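Local coordinates for protein prolyl oligopeptidase (Novosphingobium capsulatum, PDB 1YR2) that probably hydrolyses oligopeptides on the carboxyl side of proline, and to a lesser extent alanine, as a serine peptidase of the S9A family, at residues A[358-367]-A[376-387]. Residues are numbered along the deposited sequence; the frame is centred on the assembly and turned at random.
Sequences VVPESKDNLE and LFASYIHDAKSQ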
ATOM      1  N   VAL A 358      27.505  -9.881   0.730  1.00 12.08           N
ATOM      2  CA  VAL A 358      27.536 -10.525  -0.582  1.00 12.14           C
ATOM      3  C   VAL A 358      26.846  -9.688  -1.650  1.00 11.67           C
ATOM      4  O   VAL A 358      27.137  -9.808  -2.852  1.00 12.86           O
ATOM      5  CB  VAL A 358      26.966 -11.960  -0.535  1.00 12.70           C
ATOM      6  CG1 VAL A 358      27.943 -12.915   0.191  1.00 15.47           C
ATOM      7  CG2 VAL A 358      25.571 -12.004   0.132  1.00 12.05           C
ATOM      8  N   VAL A 359      25.940  -8.823  -1.218  1.00 11.36           N
ATOM      9  CA  VAL A 359      25.322  -7.834  -2.114  1.00 11.31           C
ATOM     10  C   VAL A 359      25.381  -6.517  -1.372  1.00 11.41           C
ATOM     11  O   VAL A 359      24.661  -6.345  -0.368  1.00 10.99           O
ATOM     12  CB  VAL A 359      23.846  -8.153  -2.462  1.00 10.97           C
ATOM     13  CG1 VAL A 359      23.298  -7.137  -3.478  1.00 10.68           C
ATOM     14  CG2 VAL A 359      23.715  -9.544  -3.047  1.00 11.46           C
ATOM     15  N   PRO A 360      26.208  -5.590  -1.850  1.00 11.69           N
ATOM     16  CA  PRO A 360      26.398  -4.338  -1.147  1.00 12.83           C
ATOM     17  C   PRO A 360      25.209  -3.428  -1.357  1.00 12.92           C
ATOM     18  O   PRO A 360      24.386  -3.687  -2.243  1.00 12.85           O
ATOM     19  CB  PRO A 360      27.657  -3.765  -1.783  1.00 14.11           C
ATOM     20  CG  PRO A 360      27.668  -4.332  -3.186  1.00 15.99           C
ATOM     21  CD  PRO A 360      26.991  -5.644  -3.104  1.00 13.10           C
ATOM     22  N   GLU A 361      25.127  -2.418  -0.503  1.00 12.73           N
ATOM     23  CA  GLU A 361      24.128  -1.388  -0.627  1.00 14.82           C
ATOM     24  C   GLU A 361      24.139  -0.846  -2.036  1.00 14.61           C
ATOM     25  O   GLU A 361      25.192  -0.562  -2.600  1.00 13.82           O
ATOM     26  CB  GLU A 361      24.371  -0.267   0.412  1.00 15.40           C
ATOM     27  CG  GLU A 361      23.231   0.708   0.547  1.00 17.02           C
ATOM     28  CD  GLU A 361      23.582   1.871   1.460  1.00 20.13           C
ATOM     29  OE1 GLU A 361      24.784   2.102   1.734  1.00 21.94           O
ATOM     30  OE2 GLU A 361      22.645   2.545   1.902  1.00 20.05           O
ATOM     31  N   SER A 362      22.962  -0.739  -2.649  1.00 14.72           N
ATOM     32  CA  SER A 362      22.886  -0.061  -3.953  1.00 14.94           C
ATOM     33  C   SER A 362      22.281   1.353  -3.856  1.00 14.55           C
ATOM     34  O   SER A 362      22.042   1.857  -2.761  1.00 14.74           O
ATOM     35  CB  SER A 362      22.208  -0.940  -4.991  1.00 16.63           C
ATOM     36  OG  SER A 362      20.847  -0.692  -5.136  1.00 16.23           O
ATOM     37  N   LYS A 363      22.036   1.948  -5.005  1.00 14.87           N
ATOM     38  CA  LYS A 363      21.322   3.215  -5.116  1.00 16.21           C
ATOM     39  C   LYS A 363      19.832   3.090  -4.836  1.00 14.71           C
ATOM     40  O   LYS A 363      19.157   4.096  -4.589  1.00 15.04           O
ATOM     41  CB  LYS A 363      21.481   3.752  -6.528  1.00 17.58           C
ATOM     42  CG  LYS A 363      22.951   4.064  -6.880  1.00 23.85           C
ATOM     43  CD  LYS A 363      23.341   5.427  -6.326  1.00 28.46           C
ATOM     44  CE  LYS A 363      24.878   5.624  -6.239  1.00 30.68           C
ATOM     45  NZ  LYS A 363      25.247   6.993  -6.656  1.00 31.85           N
ATOM     46  N   ASP A 364      19.325   1.866  -4.890  1.00 13.56           N
ATOM     47  CA  ASP A 364      17.879   1.587  -4.726  1.00 12.70           C
ATOM     48  C   ASP A 364      17.608   0.984  -3.368  1.00 11.26           C
ATOM     49  O   ASP A 364      18.432   0.198  -2.845  1.00 11.78           O
ATOM     50  CB  ASP A 364      17.403   0.581  -5.764  1.00 12.71           C
ATOM     51  CG  ASP A 364      17.541   1.096  -7.194  1.00 16.66           C
ATOM     52  OD1 ASP A 364      17.448   2.327  -7.429  1.00 16.26           O
ATOM     53  OD2 ASP A 364      17.741   0.315  -8.136  1.00 17.23           O
ATOM     54  N   ASN A 365      16.441   1.319  -2.803  1.00 10.89           N
ATOM     55  CA  ASN A 365      16.011   0.778  -1.549  1.00 11.30           C
ATOM     56  C   ASN A 365      15.709  -0.713  -1.676  1.00 10.69           C
ATOM     57  O   ASN A 365      14.908  -1.133  -2.534  1.00 10.08           O
ATOM     58  CB  ASN A 365      14.800   1.552  -1.032  1.00 11.80           C
ATOM     59  CG  ASN A 365      14.464   1.223   0.406  1.00 17.23           C
ATOM     60  OD1 ASN A 365      15.333   0.822   1.194  1.00 17.62           O
ATOM     61  ND2 ASN A 365      13.198   1.443   0.775  1.00 18.38           N
ATOM     62  N   LEU A 366      16.342  -1.508  -0.819  1.00 10.93           N
ATOM     63  CA  LEU A 366      16.065  -2.951  -0.765  1.00 11.25           C
ATOM     64  C   LEU A 366      14.953  -3.232   0.240  1.00 13.28           C
ATOM     65  O   LEU A 366      15.144  -3.114   1.451  1.00 12.94           O
ATOM     66  CB  LEU A 366      17.292  -3.741  -0.352  1.00 10.97           C
ATOM     67  CG  LEU A 366      17.231  -5.246  -0.217  1.00 12.11           C
ATOM     68  CD1 LEU A 366      16.842  -5.844  -1.528  1.00 12.92           C
ATOM     69  CD2 LEU A 366      18.569  -5.775   0.139  1.00 12.49           C
ATOM     70  N   GLU A 367      13.847  -3.704  -0.289  1.00 15.11           N
ATOM     71  CA  GLU A 367      12.635  -3.931   0.454  1.00 18.42           C
ATOM     72  C   GLU A 367      12.600  -5.314   1.154  1.00 18.36           C
ATOM     73  O   GLU A 367      12.245  -5.391   2.324  1.00 18.83           O
ATOM     74  CB  GLU A 367      11.485  -3.799  -0.550  1.00 19.97           C
ATOM     75  CG  GLU A 367      10.100  -3.664  -0.022  1.00 28.69           C
ATOM     76  CD  GLU A 367       9.167  -3.098  -1.114  1.00 33.41           C
ATOM     77  OE1 GLU A 367       9.012  -3.738  -2.223  1.00 31.89           O
ATOM     78  OE2 GLU A 367       8.643  -1.986  -0.851  1.00 37.10           O
ATOM     79  N   LEU A 376      19.470 -16.016  -4.332  1.00 12.30           N
ATOM     80  CA  LEU A 376      18.845 -14.911  -3.630  1.00 12.57           C
ATOM     81  C   LEU A 376      18.005 -14.120  -4.602  1.00 11.78           C
ATOM     82  O   LEU A 376      18.437 -13.859  -5.709  1.00 10.07           O
ATOM     83  CB  LEU A 376      19.894 -13.949  -3.066  1.00 13.16           C
ATOM     84  CG  LEU A 376      20.771 -14.426  -1.928  1.00 15.54           C
ATOM     85  CD1 LEU A 376      22.069 -13.640  -1.899  1.00 17.12           C
ATOM     86  CD2 LEU A 376      19.981 -14.240  -0.600  1.00 16.16           C
ATOM     87  N   PHE A 377      16.815 -13.752  -4.180  1.00 10.68           N
ATOM     88  CA  PHE A 377      15.934 -12.850  -4.949  1.00 10.78           C
ATOM     89  C   PHE A 377      15.675 -11.597  -4.119  1.00 11.08           C
ATOM     90  O   PHE A 377      15.016 -11.643  -3.054  1.00 13.15           O
ATOM     91  CB  PHE A 377      14.644 -13.577  -5.351  1.00 10.61           C
ATOM     92  CG  PHE A 377      14.893 -14.687  -6.307  1.00 10.96           C
ATOM     93  CD1 PHE A 377      15.048 -14.422  -7.675  1.00 10.69           C
ATOM     94  CD2 PHE A 377      15.166 -15.950  -5.825  1.00  9.75           C
ATOM     95  CE1 PHE A 377      15.350 -15.438  -8.566  1.00 14.80           C
ATOM     96  CE2 PHE A 377      15.482 -16.969  -6.672  1.00 10.82           C
ATOM     97  CZ  PHE A 377      15.589 -16.730  -8.065  1.00 12.76           C
ATOM     98  N   ALA A 378      16.111 -10.461  -4.639  1.00 10.04           N
ATOM     99  CA  ALA A 378      16.161  -9.191  -3.886  1.00 10.46           C
ATOM    100  C   ALA A 378      15.202  -8.209  -4.544  1.00 11.02           C
ATOM    101  O   ALA A 378      15.378  -7.896  -5.712  1.00 10.85           O
ATOM    102  CB  ALA A 378      17.566  -8.632  -3.902  1.00  9.47           C
ATOM    103  N   SER A 379      14.154  -7.799  -3.813  1.00 10.05           N
ATOM    104  CA  SER A 379      13.177  -6.862  -4.305  1.00 11.14           C
ATOM    105  C   SER A 379      13.535  -5.409  -3.950  1.00 10.59           C
ATOM    106  O   SER A 379      13.512  -5.005  -2.779  1.00 11.54           O
ATOM    107  CB  SER A 379      11.787  -7.220  -3.754  1.00 12.14           C
ATOM    108  OG  SER A 379      11.420  -8.460  -4.287  1.00 14.69           O
ATOM    109  N   TYR A 380      13.852  -4.649  -4.984  1.00  9.19           N
ATOM    110  CA  TYR A 380      14.274  -3.297  -4.875  1.00  9.57           C
ATOM    111  C   TYR A 380      13.189  -2.357  -5.355  1.00 10.23           C
ATOM    112  O   TYR A 380      12.329  -2.729  -6.207  1.00 11.46           O
ATOM    113  CB  TYR A 380      15.531  -3.040  -5.739  1.00 10.13           C
ATOM    114  CG  TYR A 380      16.806  -3.631  -5.203  1.00  9.05           C
ATOM    115  CD1 TYR A 380      17.560  -2.974  -4.249  1.00  8.84           C
ATOM    116  CD2 TYR A 380      17.255  -4.853  -5.685  1.00  8.40           C
ATOM    117  CE1 TYR A 380      18.758  -3.528  -3.785  1.00 11.92           C
ATOM    118  CE2 TYR A 380      18.373  -5.410  -5.227  1.00  9.75           C
ATOM    119  CZ  TYR A 380      19.170  -4.748  -4.305  1.00 12.24           C
ATOM    120  OH  TYR A 380      20.352  -5.372  -3.888  1.00  8.53           O
ATOM    121  N   ILE A 381      13.271  -1.112  -4.890  1.00 10.98           N
ATOM    122  CA  ILE A 381      12.486  -0.035  -5.484  1.00 11.81           C
ATOM    123  C   ILE A 381      13.445   0.716  -6.416  1.00 11.87           C
ATOM    124  O   ILE A 381      14.351   1.430  -5.948  1.00 11.59           O
ATOM    125  CB  ILE A 381      11.874   0.907  -4.454  1.00 12.19           C
ATOM    126  CG1 ILE A 381      10.957   0.157  -3.468  1.00 15.14           C
ATOM    127  CG2 ILE A 381      11.043   1.975  -5.173  1.00 13.32           C
ATOM    128  CD1 ILE A 381       9.895  -0.648  -4.091  1.00 18.56           C
ATOM    129  N   HIS A 382      13.215   0.513  -7.705  1.00 12.60           N
ATOM    130  CA  HIS A 382      13.970   1.073  -8.808  1.00 13.06           C
ATOM    131  C   HIS A 382      13.091   2.041  -9.628  1.00 13.20           C
ATOM    132  O   HIS A 382      12.189   1.634 -10.328  1.00 12.12           O
ATOM    133  CB  HIS A 382      14.422  -0.091  -9.698  1.00 14.86           C
ATOM    134  CG  HIS A 382      15.370   0.311 -10.787  1.00 16.43           C
ATOM    135  ND1 HIS A 382      16.667   0.686 -10.525  1.00 20.83           N
ATOM    136  CD2 HIS A 382      15.216   0.391 -12.136  1.00 20.93           C
ATOM    137  CE1 HIS A 382      17.276   0.993 -11.664  1.00 23.80           C
ATOM    138  NE2 HIS A 382      16.410   0.841 -12.654  1.00 24.55           N
ATOM    139  N   ASP A 383      13.390   3.323  -9.536  1.00 12.92           N
ATOM    140  CA  ASP A 383      12.561   4.381 -10.146  1.00 13.33           C
ATOM    141  C   ASP A 383      11.054   4.175  -9.894  1.00 11.88           C
ATOM    142  O   ASP A 383      10.237   4.122 -10.816  1.00 11.46           O
ATOM    143  CB  ASP A 383      12.861   4.534 -11.624  1.00 13.28           C
ATOM    144  CG  ASP A 383      14.292   5.009 -11.896  1.00 15.82           C
ATOM    145  OD1 ASP A 383      14.759   6.028 -11.343  1.00 16.81           O
ATOM    146  OD2 ASP A 383      15.008   4.414 -12.709  1.00 19.60           O
ATOM    147  N   ALA A 384      10.712   4.078  -8.622  1.00 11.24           N
ATOM    148  CA  ALA A 384       9.325   4.059  -8.138  1.00 11.13           C
ATOM    149  C   ALA A 384       8.490   2.842  -8.502  1.00 11.40           C
ATOM    150  O   ALA A 384       7.304   2.922  -8.468  1.00 13.10           O
ATOM    151  CB  ALA A 384       8.620   5.357  -8.563  1.00 11.82           C
ATOM    152  N   LYS A 385       9.132   1.716  -8.795  1.00 10.97           N
ATOM    153  CA  LYS A 385       8.464   0.467  -9.130  1.00 11.56           C
ATOM    154  C   LYS A 385       9.441  -0.650  -8.717  1.00 11.63           C
ATOM    155  O   LYS A 385      10.581  -0.394  -8.357  1.00 12.29           O
ATOM    156  CB  LYS A 385       8.149   0.419 -10.638  1.00 11.82           C
ATOM    157  CG  LYS A 385       9.502   0.375 -11.457  1.00 14.71           C
ATOM    158  CD  LYS A 385       9.379   0.425 -12.910  1.00 18.21           C
ATOM    159  CE  LYS A 385      10.820   0.513 -13.514  1.00 15.39           C
ATOM    160  NZ  LYS A 385      11.349   1.847 -13.095  1.00 12.76           N
ATOM    161  N   SER A 386       9.000  -1.886  -8.770  1.00 10.68           N
ATOM    162  CA  SER A 386       9.813  -2.998  -8.332  1.00 11.47           C
ATOM    163  C   SER A 386      10.798  -3.446  -9.422  1.00 11.44           C
ATOM    164  O   SER A 386      10.472  -3.487 -10.586  1.00 11.34           O
ATOM    165  CB  SER A 386       8.952  -4.173  -7.858  1.00 11.48           C
ATOM    166  OG  SER A 386       8.310  -3.900  -6.615  1.00 10.35           O
ATOM    167  N   GLN A 387      12.025  -3.767  -9.011  1.00 11.92           N
ATOM    168  CA  GLN A 387      12.957  -4.553  -9.780  1.00 11.79           C
ATOM    169  C   GLN A 387      13.430  -5.681  -8.865  1.00 11.77           C
ATOM    170  O   GLN A 387      13.955  -5.403  -7.777  1.00 11.29           O
ATOM    171  CB  GLN A 387      14.172  -3.722 -10.184  1.00 12.38           C
ATOM    172  CG  GLN A 387      15.167  -4.515 -10.991  1.00 16.56           C
ATOM    173  CD  GLN A 387      16.230  -3.664 -11.536  1.00 18.34           C
ATOM    174  OE1 GLN A 387      17.041  -3.133 -10.783  1.00 20.14           O
ATOM    175  NE2 GLN A 387      16.268  -3.544 -12.869  1.00 19.65           N
TER
HETATM  176  O   HOH W   1      21.548  -4.113  -1.889  1.00 19.96           O
HETATM  177  O   HOH W   2      15.529   4.244  -7.553  1.00 22.78           O
HETATM  178  O   HOH W   3      17.612  -2.395  -8.117  1.00 27.09           O
HETATM  179  O   HOH W   4      14.772   3.326  -4.149  1.00 19.84           O
HETATM  180  O   HOH W   5      10.242  -4.185  -4.922  1.00 23.59           O
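Asp364 reaches across to His382 from the turn before strand 365-372. Its CB lies 3.2 Å from Ile381 O and touches Tyr380 CD1; CG stays 3.4 Å from that same Ile381 O. With CG anti to the carbonyl carbon (chi1 -63°), the carboxylate is set beside the edge of the His382 ring, and OD2 accepts from His382 ND1 at 2.6 Å, on the syn side but 30° out of the carboxylate plane and nearly in the imidazole plane. Carboxylate and ring stand 79° apart. OD2 also accepts from a water that donates to Gln387 OE1, while a second water joins OD1 to Asp383 N. Shortened to an alanine, the residue would probably leave His382 ND1 without its acceptor and the imidazole freer to turn. Strands 365-372 and 375-382 are the first two, inner strands of a four-stranded antiparallel blade of the beta-propeller domain; Ile381 N to Asn365 O (2.9 Å) and Glu367 N to Ser379 O (2.8 Å) bond them on either side of the non-hydrogen-bonded pair Leu366-Tyr380. There Leu366 CD1 sits over the phenol face, 3.8 Å from its centroid, a CH-pi contact. Val359 CG1 approaches Tyr380 OH, which a water links to Pro360 O.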